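Local atomic coordinates of erythrocyte membrane protein 1 (Plasmodium falciparum, PDB entry 2YK0), a protein that probably binds host cell-surface receptors as an adhesin linked to rosetting, this piece being its N-terminal NTS-DBL1-alpha and CIDR-gamma double domain. Residues Thr512-Met517 and Met542-Trp547; Val557-Asn562 and Asp570-Phe575; His86-Thr91 and Leu149-Thr154. The protein carries 8 engineered substitutions. All coordinates share one frame; numbering follows the deposited sequence.

Contact 1: Thr512-Met517 and Met542-Trp547; sequences TFDVDM and MRNQEW
Asn544 lies between Asp514 and Asp516, and its single amide nitrogen serves both acids. The bond from Asn544 ND2 to Asp514 OD2 is 2.8 Å, lies in the plane of the amide and uses the anti lone pair of the carboxylate, whose plane is turned 29° from that of the amide. The second, from Asn544 ND2 to Asp516 OD1, is also 2.8 Å but reaches its oxygen from above the carboxylate plane, the planes 77° apart. With CG of Asn544 anti to its backbone N (chi1 -160°), the amide tilts toward strand 511-518, with ND2 between the two carboxylates. Asp514 OD2 is additionally salt-bridged to Lys624.

An antiparallel ladder beneath joins Phe513, Val515 and Met517 in hydrogen-bonded pairs with Trp547, Gln545 and Arg543, each through two backbone bonds. Trp547 O is gripped twice: Phe513 N donates to it at 3.0 Å in the carbonyl plane, while Thr512 OG1, also bonded to Thr548 OG1, donates to the same Trp547 O at 2.7 Å from above that plane.

The face carrying Phe513, Val515 and Trp547 is lined by apolar contacts, with Gln545 and Arg543 among them. Val515 CG2 lies in the indole plane of Trp547, beside NE1 and CD1 and 3.3 Å from Trp547 NE1, and Trp547 CB lies over one face of the Phe513 ring, 3.9 Å from Phe513 CE1. Arg543 sends its guanidinium away from the facing strand to a salt bridge with Asp568.

Strand 511-518 is an outer strand of a four-stranded antiparallel sheet in the CIDR-gamma region, and 542-552 is its inner neighbour. Helix 575-601 packs against Phe513, Val515 and Trp547 through Leu578 and Trp582, strand 555-560 flanks 542-552, and helix 611-636 supplies Lys624 and Glu628, which accepts from Asp516 N.

Contact 2: Val557-Asn562 and Asp570-Phe575; sequences VCKLNN and DKHITF
Lys559 and His572 lie side by side and point the same way on one face of the sheet, the aliphatic part of the lysine running along the imidazole. Lys559 CG comes within 3.7 Å of His572 CE1, an oblique approach. Lys571 CG lies over one face of the His572 ring, offset toward its rim. Lys559 starts out extended, with CG anti to the backbone N (chi1 179°), then bends at its last two torsions, and this curl brings Lys559 NZ to Asn561 OD1 at 2.8 Å, in the amide plane and on a lone pair. The charged end is thereby held by a residue of the loop that follows its strand, while the methylenes remain beside the histidine. From the other end of the pairing, Val557 CG1 packs on His572 CB at 4.0 Å.

The underlying motif is an antiparallel beta hairpin, strands 555-560 and 572-574, joined by a long connection. Cys558 and Ile573 form its hydrogen-bonded pair, with nearly straight bonds both ways: Cys558 N to Ile573 O at 2.7 Å and Ile573 N to Cys558 O at 3.0 Å. Beyond it, Leu560 N reaches Lys571 O at 2.9 Å. Val557 with Thr574 and Lys559 with His572 are the non-hydrogen-bonded pairs.

On the face opposite the histidine, Cys558 CB packs against Ile573 CG1. The sulfur of Cys558, joined to Cys549 by a disulfide, sits 5.3 Å from the centroid of the Phe575 ring, a sulfur-aromatic contact at the ring edge, 79° off the ring normal. Leu578 of helix 575-601 touches both Cys558 and Ile573. Thr574 is the N-cap residue of that helix, its OG1 bonded to Val577 N as well as to His364 O, while Phe575 in the first turn directs its ring to an edge-to-face meeting with His635.

Contact 3: His86-Thr91 and Leu149-Thr154; sequences HTNIKT and LDNKNT
Asn88 faces a type I beta turn, Asn151 to Thr154, across a contact in which neither segment forms a regular helix or strand. The backbones stay well apart: their closest alpha carbons, Asn88 CA and Leu149 CA, are 7.2 Å from each other, so no strand pairing exists and side chains alone bridge the gap. Asn151 enters the turn in an extended conformation, after which Lys152 and Asn153 fold the chain back.

The side chain of Asn88 is directed at the turn and buried there among polar neighbours. The side chains of Asn88 and Asn151 cross at about a right angle, their amide planes turned 58° from each other, while Asn88 and Asn153 approach from opposite directions. The hydroxyl of Thr154 lies near the amide of Asn88. The junction is thus a cluster of three amides and a hydroxyl with little apolar packing. Lys90, more exposed, extends along the same side towards Asn153, and its amine makes a weak bond to Val61 O.

The side chain of Asn151 folds over the turn. Its CG stands between the backbone N and the carbonyl carbon (chi1 60°), and Asn151 OD1 accepts weak bonds from Asn153 N at 3.0 Å and Thr154 N at 2.8 Å. The backbone bond from Thr154 N to Asn151 O, at 3.3 Å, is weak too.

Helix 157-176 begins shortly afterwards and touches Asn88 through Asn163, while Thr154 O is bonded to Lys230 of helix 219-234. The geometry is consistent with an Asx turn superimposed on a type I beta turn, here set in the loop that leads into a helix of the Duffy-binding-like region.

Overall arrangement
Contacts 1 and 2 belong to one structure: strands 542-552 and 555-560 are sheet neighbours, so the two contacts, with centres about 11 Å apart, are successive pairings of one antiparallel sheet, joined by a probable backbone bond from Asn561 to Glu546. Both turn buried side chains to helix 575-601, but contact 2 is the more buried, whereas contact 1 also carries acids on a partly exposed face. Contact 3 lies on the opposite side of the chain's centre, its centre about 64 Å from that of contact 1, in the Duffy-binding-like region. Made of loops without backbone pairing, it relies on side-chain amides and a hydroxyl where the sheet contacts rely on backbone ladders.

Contact 1: Thr512-Met517 and Met542-Trp547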
loop_
_atom_site.group_PDB
_atom_site.type_symbol
_atom_site.label_atom_id
_atom_site.label_comp_id
_atom_site.label_asym_id
_atom_site.label_seq_id
_atom_site.Cartn_x
_atom_site.Cartn_y
_atom_site.Cartn_z
ATOM N N THR A 512 32.075 19.824 -9.938
ATOM C CA THR A 512 31.579 18.480 -10.178
ATOM C C THR A 512 31.797 17.534 -8.979
ATOM O O THR A 512 32.853 17.567 -8.340
ATOM C CB THR A 512 31.984 18.002 -11.571
ATOM O OG1 THR A 512 30.929 17.218 -12.109
ATOM C CG2 THR A 512 33.287 17.250 -11.590
ATOM N N PHE A 513 30.727 16.784 -8.635
ATOM C CA PHE A 513 30.653 15.805 -7.550
ATOM C C PHE A 513 29.544 14.801 -7.793
ATOM O O PHE A 513 28.555 15.106 -8.447
ATOM C CB PHE A 513 30.484 16.475 -6.177
ATOM C CG PHE A 513 29.344 17.463 -6.077
ATOM C CD1 PHE A 513 28.055 17.036 -5.778
ATOM C CD2 PHE A 513 29.559 18.819 -6.290
ATOM C CE1 PHE A 513 26.997 17.938 -5.728
ATOM C CE2 PHE A 513 28.493 19.725 -6.242
ATOM C CZ PHE A 513 27.223 19.277 -5.951
ATOM N N ASP A 514 29.721 13.602 -7.259
ATOM C CA ASP A 514 28.788 12.487 -7.367
ATOM C C ASP A 514 28.065 12.283 -6.028
ATOM O O ASP A 514 28.660 12.458 -4.963
ATOM C CB ASP A 514 29.537 11.224 -7.825
ATOM C CG ASP A 514 30.357 10.514 -6.748
ATOM O OD1 ASP A 514 31.314 11.126 -6.212
ATOM O OD2 ASP A 514 30.046 9.350 -6.446
ATOM N N VAL A 515 26.775 11.985 -6.069
ATOM C CA VAL A 515 26.006 11.824 -4.840
ATOM C C VAL A 515 25.293 10.515 -4.823
ATOM O O VAL A 515 24.751 10.077 -5.840
ATOM C CB VAL A 515 25.092 13.013 -4.396
ATOM C CG1 VAL A 515 25.894 14.245 -4.013
ATOM C CG2 VAL A 515 24.043 13.355 -5.445
ATOM N N ASP A 516 25.290 9.898 -3.640
ATOM C CA ASP A 516 24.691 8.607 -3.387
ATOM C C ASP A 516 23.281 8.723 -2.804
ATOM O O ASP A 516 23.054 8.644 -1.582
ATOM C CB ASP A 516 25.648 7.740 -2.558
ATOM C CG ASP A 516 26.223 6.558 -3.316
ATOM O OD1 ASP A 516 26.297 6.634 -4.590
ATOM O OD2 ASP A 516 26.577 5.540 -2.647
ATOM N N MET A 517 22.334 8.936 -3.719
ATOM C CA MET A 517 20.933 9.069 -3.396
ATOM C C MET A 517 20.257 7.729 -3.130
ATOM O O MET A 517 20.609 6.724 -3.750
ATOM C CB MET A 517 20.210 9.892 -4.460
ATOM C CG MET A 517 19.338 10.976 -3.843
ATOM S SD MET A 517 20.134 12.585 -3.562
ATOM C CE MET A 517 21.531 12.160 -2.478
ATOM N N MET A 542 20.822 2.293 -4.232
ATOM C CA MET A 542 21.625 3.524 -4.218
ATOM C C MET A 542 21.780 4.097 -5.632
ATOM O O MET A 542 22.140 3.373 -6.562
ATOM C CB MET A 542 23.002 3.264 -3.608
ATOM C CG MET A 542 23.060 3.538 -2.156
ATOM S SD MET A 542 22.544 5.177 -1.622
ATOM C CE MET A 542 23.183 5.172 0.025
ATOM N N ARG A 543 21.519 5.382 -5.803
ATOM C CA ARG A 543 21.648 5.940 -7.134
ATOM C C ARG A 543 22.741 6.989 -7.157
ATOM O O ARG A 543 22.616 8.028 -6.504
ATOM C CB ARG A 543 20.287 6.419 -7.677
ATOM C CG ARG A 543 20.290 7.298 -8.918
ATOM C CD ARG A 543 21.070 6.770 -10.083
ATOM N NE ARG A 543 20.682 7.446 -11.316
ATOM C CZ ARG A 543 21.225 7.205 -12.506
ATOM N NH1 ARG A 543 22.226 6.336 -12.623
ATOM N NH2 ARG A 543 20.785 7.842 -13.585
ATOM N N ASN A 544 23.844 6.686 -7.873
ATOM C CA ASN A 544 24.972 7.594 -7.976
ATOM C C ASN A 544 24.675 8.619 -9.043
ATOM O O ASN A 544 24.456 8.275 -10.202
ATOM C CB ASN A 544 26.260 6.857 -8.252
ATOM C CG ASN A 544 27.478 7.666 -7.900
ATOM O OD1 ASN A 544 27.956 8.462 -8.705
ATOM N ND2 ASN A 544 28.003 7.481 -6.690
ATOM N N GLN A 545 24.608 9.882 -8.615
ATOM C CA GLN A 545 24.284 11.035 -9.434
ATOM C C GLN A 545 25.494 11.936 -9.575
ATOM O O GLN A 545 25.955 12.522 -8.599
ATOM C CB GLN A 545 23.138 11.823 -8.789
ATOM C CG GLN A 545 21.765 11.185 -8.876
ATOM C CD GLN A 545 20.802 11.965 -8.020
ATOM O OE1 GLN A 545 20.878 11.967 -6.785
ATOM N NE2 GLN A 545 19.910 12.695 -8.664
ATOM N N GLU A 546 26.011 12.049 -10.790
ATOM C CA GLU A 546 27.121 12.941 -11.075
ATOM C C GLU A 546 26.546 14.272 -11.522
ATOM O O GLU A 546 25.778 14.351 -12.495
ATOM C CB GLU A 546 28.185 12.355 -12.032
ATOM C CG GLU A 546 27.700 11.362 -13.080
ATOM C CD GLU A 546 28.693 10.296 -13.519
ATOM O OE1 GLU A 546 29.922 10.527 -13.413
ATOM O OE2 GLU A 546 28.233 9.223 -13.975
ATOM N N TRP A 547 26.870 15.299 -10.719
ATOM C CA TRP A 547 26.418 16.672 -10.815
ATOM C C TRP A 547 27.525 17.576 -11.193
ATOM O O TRP A 547 28.662 17.410 -10.722
ATOM C CB TRP A 547 25.936 17.143 -9.437
ATOM C CG TRP A 547 24.639 16.547 -9.013
ATOM C CD1 TRP A 547 24.439 15.609 -8.041
ATOM C CD2 TRP A 547 23.356 16.822 -9.581
ATOM N NE1 TRP A 547 23.112 15.262 -7.993
ATOM C CE2 TRP A 547 22.421 16.005 -8.918
ATOM C CE3 TRP A 547 22.901 17.690 -10.586
ATOM C CZ2 TRP A 547 21.058 16.046 -9.220
ATOM C CZ3 TRP A 547 21.558 17.705 -10.907
ATOM C CH2 TRP A 547 20.650 16.903 -10.223
#

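Contact 2: Val557-Asn562 and Asp570-Phe575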
loop_
_atom_site.group_PDB
_atom_site.type_symbol
_atom_site.label_atom_id
_atom_site.label_comp_id
_atom_site.label_asym_id
_atom_site.label_seq_id
_atom_site.Cartn_x
_atom_site.Cartn_y
_atom_site.Cartn_z
ATOM N N VAL A 557 22.885 26.695 -11.197
ATOM C CA VAL A 557 22.211 25.531 -11.730
ATOM C C VAL A 557 23.095 24.296 -11.594
ATOM O O VAL A 557 24.322 24.381 -11.669
ATOM C CB VAL A 557 21.821 25.835 -13.204
ATOM C CG1 VAL A 557 21.041 24.683 -13.849
ATOM C CG2 VAL A 557 21.039 27.148 -13.293
ATOM N N CYS A 558 22.470 23.159 -11.362
ATOM C CA CYS A 558 23.177 21.903 -11.296
ATOM C C CYS A 558 22.624 20.977 -12.362
ATOM O O CYS A 558 21.402 20.862 -12.510
ATOM C CB CYS A 558 23.107 21.302 -9.901
ATOM S SG CYS A 558 23.908 22.321 -8.647
ATOM N N LYS A 559 23.523 20.412 -13.184
ATOM C CA LYS A 559 23.145 19.507 -14.263
ATOM C C LYS A 559 23.492 18.105 -13.850
ATOM O O LYS A 559 24.543 17.866 -13.241
ATOM C CB LYS A 559 23.848 19.870 -15.589
ATOM C CG LYS A 559 23.510 18.942 -16.768
ATOM C CD LYS A 559 24.439 19.137 -17.989
ATOM C CE LYS A 559 25.855 18.570 -17.867
ATOM N NZ LYS A 559 25.936 17.095 -18.107
ATOM N N LEU A 560 22.577 17.184 -14.159
ATOM C CA LEU A 560 22.759 15.771 -13.890
ATOM C C LEU A 560 23.432 15.182 -15.116
ATOM O O LEU A 560 22.827 15.106 -16.199
ATOM C CB LEU A 560 21.422 15.074 -13.569
ATOM C CG LEU A 560 21.507 13.683 -12.941
ATOM C CD1 LEU A 560 22.465 13.643 -11.768
ATOM C CD2 LEU A 560 20.158 13.233 -12.494
ATOM N N ASN A 561 24.723 14.854 -14.958
ATOM C CA ASN A 561 25.553 14.315 -16.021
ATOM C C ASN A 561 25.008 12.998 -16.558
ATOM O O ASN A 561 24.707 12.908 -17.754
ATOM C CB ASN A 561 26.979 14.180 -15.534
ATOM C CG ASN A 561 27.576 15.499 -15.149
ATOM O OD1 ASN A 561 27.470 16.497 -15.878
ATOM N ND2 ASN A 561 28.255 15.518 -14.018
ATOM N N ASN A 562 24.826 12.010 -15.651
ATOM C CA ASN A 562 24.302 10.670 -15.903
ATOM C C ASN A 562 22.763 10.639 -15.887
ATOM O O ASN A 562 22.168 9.687 -15.386
ATOM C CB ASN A 562 24.892 9.704 -14.864
ATOM C CG ASN A 562 24.374 9.864 -13.458
ATOM O OD1 ASN A 562 23.828 8.941 -12.877
ATOM N ND2 ASN A 562 24.440 11.050 -12.905
ATOM N N ASP A 570 14.431 15.195 -12.804
ATOM C CA ASP A 570 14.836 16.421 -13.498
ATOM C C ASP A 570 16.291 16.415 -13.929
ATOM O O ASP A 570 17.160 15.955 -13.176
ATOM C CB ASP A 570 14.594 17.640 -12.583
ATOM C CG ASP A 570 13.352 17.560 -11.704
ATOM O OD1 ASP A 570 12.255 17.909 -12.195
ATOM O OD2 ASP A 570 13.483 17.159 -10.514
ATOM N N LYS A 571 16.561 16.979 -15.121
ATOM C CA LYS A 571 17.914 17.079 -15.671
ATOM C C LYS A 571 18.681 18.250 -15.046
ATOM O O LYS A 571 19.867 18.105 -14.738
ATOM C CB LYS A 571 17.858 17.192 -17.200
ATOM C CG LYS A 571 19.212 17.112 -17.915
ATOM C CD LYS A 571 19.090 16.762 -19.419
ATOM C CE LYS A 571 18.360 17.767 -20.299
ATOM N NZ LYS A 571 16.882 17.547 -20.324
ATOM N N HIS A 572 17.995 19.402 -14.855
ATOM C CA HIS A 572 18.547 20.611 -14.235
ATOM C C HIS A 572 17.759 21.012 -12.982
ATOM O O HIS A 572 16.518 21.046 -12.994
ATOM C CB HIS A 572 18.562 21.795 -15.211
ATOM C CG HIS A 572 19.165 21.493 -16.538
ATOM N ND1 HIS A 572 20.533 21.318 -16.686
ATOM C CD2 HIS A 572 18.568 21.366 -17.747
ATOM C CE1 HIS A 572 20.722 21.068 -17.973
ATOM N NE2 HIS A 572 19.569 21.093 -18.654
ATOM N N ILE A 573 18.499 21.312 -11.901
ATOM C CA ILE A 573 17.975 21.780 -10.614
ATOM C C ILE A 573 18.803 22.991 -10.131
ATOM O O ILE A 573 19.837 23.280 -10.725
ATOM C CB ILE A 573 17.854 20.644 -9.550
ATOM C CG1 ILE A 573 19.219 20.206 -8.968
ATOM C CG2 ILE A 573 16.992 19.480 -10.043
ATOM C CD1 ILE A 573 19.133 19.256 -7.818
ATOM N N THR A 574 18.363 23.705 -9.093
ATOM C CA THR A 574 19.155 24.832 -8.570
ATOM C C THR A 574 20.087 24.260 -7.505
ATOM O O THR A 574 19.846 23.152 -7.028
ATOM C CB THR A 574 18.254 25.940 -7.963
ATOM O OG1 THR A 574 17.788 25.530 -6.671
ATOM C CG2 THR A 574 17.082 26.364 -8.887
ATOM N N PHE A 575 21.123 24.989 -7.096
ATOM C CA PHE A 575 21.955 24.420 -6.041
ATOM C C PHE A 575 21.159 24.276 -4.725
ATOM O O PHE A 575 21.303 23.260 -4.040
ATOM C CB PHE A 575 23.299 25.141 -5.874
ATOM C CG PHE A 575 24.171 24.590 -4.768
ATOM C CD1 PHE A 575 24.626 23.276 -4.804
ATOM C CD2 PHE A 575 24.563 25.388 -3.707
ATOM C CE1 PHE A 575 25.420 22.764 -3.767
ATOM C CE2 PHE A 575 25.356 24.876 -2.677
ATOM C CZ PHE A 575 25.768 23.567 -2.706
#

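Contact 3: His86-Thr91 and Leu149-Thr154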
loop_
_atom_site.group_PDB
_atom_site.type_symbol
_atom_site.label_atom_id
_atom_site.label_comp_id
_atom_site.label_asym_id
_atom_site.label_seq_id
_atom_site.Cartn_x
_atom_site.Cartn_y
_atom_site.Cartn_z
ATOM N N HIS A 86 -30.324 -11.904 17.506
ATOM C CA HIS A 86 -29.938 -13.030 16.645
ATOM C C HIS A 86 -28.431 -13.223 16.656
ATOM O O HIS A 86 -27.733 -13.273 15.636
ATOM C CB HIS A 86 -30.606 -12.927 15.248
ATOM C CG HIS A 86 -32.073 -12.610 15.330
ATOM N ND1 HIS A 86 -32.927 -13.325 16.166
ATOM C CD2 HIS A 86 -32.773 -11.627 14.733
ATOM C CE1 HIS A 86 -34.110 -12.767 16.028
ATOM N NE2 HIS A 86 -34.068 -11.741 15.176
ATOM N N THR A 87 -27.953 -13.354 17.877
ATOM C CA THR A 87 -26.560 -13.427 18.222
ATOM C C THR A 87 -26.400 -14.336 19.435
ATOM O O THR A 87 -27.355 -14.564 20.195
ATOM C CB THR A 87 -26.126 -11.981 18.480
ATOM O OG1 THR A 87 -25.137 -11.585 17.548
ATOM C CG2 THR A 87 -25.731 -11.700 19.916
ATOM N N ASN A 88 -25.170 -14.834 19.605
ATOM C CA ASN A 88 -24.738 -15.691 20.705
ATOM C C ASN A 88 -23.703 -14.964 21.555
ATOM O O ASN A 88 -23.140 -15.567 22.477
ATOM C CB ASN A 88 -24.155 -16.988 20.155
ATOM C CG ASN A 88 -25.191 -18.029 19.824
ATOM O OD1 ASN A 88 -26.093 -18.300 20.639
ATOM N ND2 ASN A 88 -25.053 -18.687 18.650
ATOM N N ILE A 89 -23.470 -13.656 21.253
ATOM C CA ILE A 89 -22.461 -12.811 21.903
ATOM C C ILE A 89 -22.702 -12.703 23.368
ATOM O O ILE A 89 -23.695 -12.122 23.787
ATOM C CB ILE A 89 -22.243 -11.452 21.205
ATOM C CG1 ILE A 89 -22.047 -11.641 19.687
ATOM C CG2 ILE A 89 -21.067 -10.701 21.837
ATOM C CD1 ILE A 89 -22.439 -10.561 18.884
ATOM N N LYS A 90 -21.832 -13.348 24.144
ATOM C CA LYS A 90 -21.914 -13.397 25.601
ATOM C C LYS A 90 -20.687 -12.769 26.249
ATOM O O LYS A 90 -20.485 -12.937 27.456
ATOM C CB LYS A 90 -22.146 -14.838 26.094
ATOM C CG LYS A 90 -23.547 -15.369 25.829
ATOM C CD LYS A 90 -23.859 -16.573 26.706
ATOM C CE LYS A 90 -25.256 -17.108 26.501
ATOM N NZ LYS A 90 -25.290 -18.301 25.609
ATOM N N THR A 91 -19.878 -12.029 25.452
ATOM C CA THR A 91 -18.676 -11.327 25.931
ATOM C C THR A 91 -18.990 -10.011 26.650
ATOM O O THR A 91 -20.061 -9.418 26.447
ATOM C CB THR A 91 -17.645 -11.079 24.806
ATOM O OG1 THR A 91 -16.459 -10.566 25.420
ATOM C CG2 THR A 91 -18.130 -10.067 23.737
ATOM N N LEU A 149 -20.007 -19.191 17.982
ATOM C CA LEU A 149 -20.486 -20.446 17.393
ATOM C C LEU A 149 -20.336 -21.713 18.208
ATOM O O LEU A 149 -21.078 -22.658 17.934
ATOM C CB LEU A 149 -19.834 -20.631 16.025
ATOM C CG LEU A 149 -20.651 -20.346 14.763
ATOM C CD1 LEU A 149 -21.818 -19.433 15.028
ATOM C CD2 LEU A 149 -19.764 -19.752 13.684
ATOM N N ASP A 150 -19.381 -21.770 19.165
ATOM C CA ASP A 150 -19.202 -22.940 20.032
ATOM C C ASP A 150 -20.041 -22.790 21.305
ATOM O O ASP A 150 -19.617 -22.102 22.226
ATOM C CB ASP A 150 -17.706 -23.170 20.353
ATOM C CG ASP A 150 -17.383 -24.219 21.418
ATOM O OD1 ASP A 150 -18.146 -25.213 21.539
ATOM O OD2 ASP A 150 -16.356 -24.063 22.107
ATOM N N ASN A 151 -21.250 -23.401 21.343
ATOM C CA ASN A 151 -22.216 -23.324 22.470
ATOM C C ASN A 151 -23.317 -24.385 22.370
ATOM O O ASN A 151 -23.466 -25.025 21.333
ATOM C CB ASN A 151 -22.846 -21.935 22.595
ATOM C CG ASN A 151 -23.600 -21.514 21.359
ATOM O OD1 ASN A 151 -24.613 -22.114 20.984
ATOM N ND2 ASN A 151 -23.074 -20.545 20.639
ATOM N N LYS A 152 -24.119 -24.523 23.426
ATOM C CA LYS A 152 -25.146 -25.547 23.493
ATOM C C LYS A 152 -26.316 -25.349 22.585
ATOM O O LYS A 152 -27.004 -26.318 22.295
ATOM C CB LYS A 152 -25.567 -25.851 24.931
ATOM C CG LYS A 152 -24.471 -26.545 25.758
ATOM C CD LYS A 152 -23.936 -25.665 26.913
ATOM C CE LYS A 152 -22.970 -24.567 26.497
ATOM N NZ LYS A 152 -23.083 -23.374 27.377
ATOM N N ASN A 153 -26.535 -24.141 22.096
ATOM C CA ASN A 153 -27.648 -23.906 21.190
ATOM C C ASN A 153 -27.271 -23.988 19.724
ATOM O O ASN A 153 -28.172 -24.100 18.896
ATOM C CB ASN A 153 -28.475 -22.670 21.547
ATOM C CG ASN A 153 -27.699 -21.391 21.555
ATOM O OD1 ASN A 153 -27.744 -20.623 20.593
ATOM N ND2 ASN A 153 -26.986 -21.136 22.653
ATOM N N THR A 154 -25.959 -24.019 19.402
ATOM C CA THR A 154 -25.507 -24.198 18.018
ATOM C C THR A 154 -25.100 -25.649 17.758
ATOM O O THR A 154 -23.998 -26.056 18.149
ATOM C CB THR A 154 -24.422 -23.204 17.595
ATOM O OG1 THR A 154 -24.290 -22.148 18.550
ATOM C CG2 THR A 154 -24.685 -22.643 16.195
#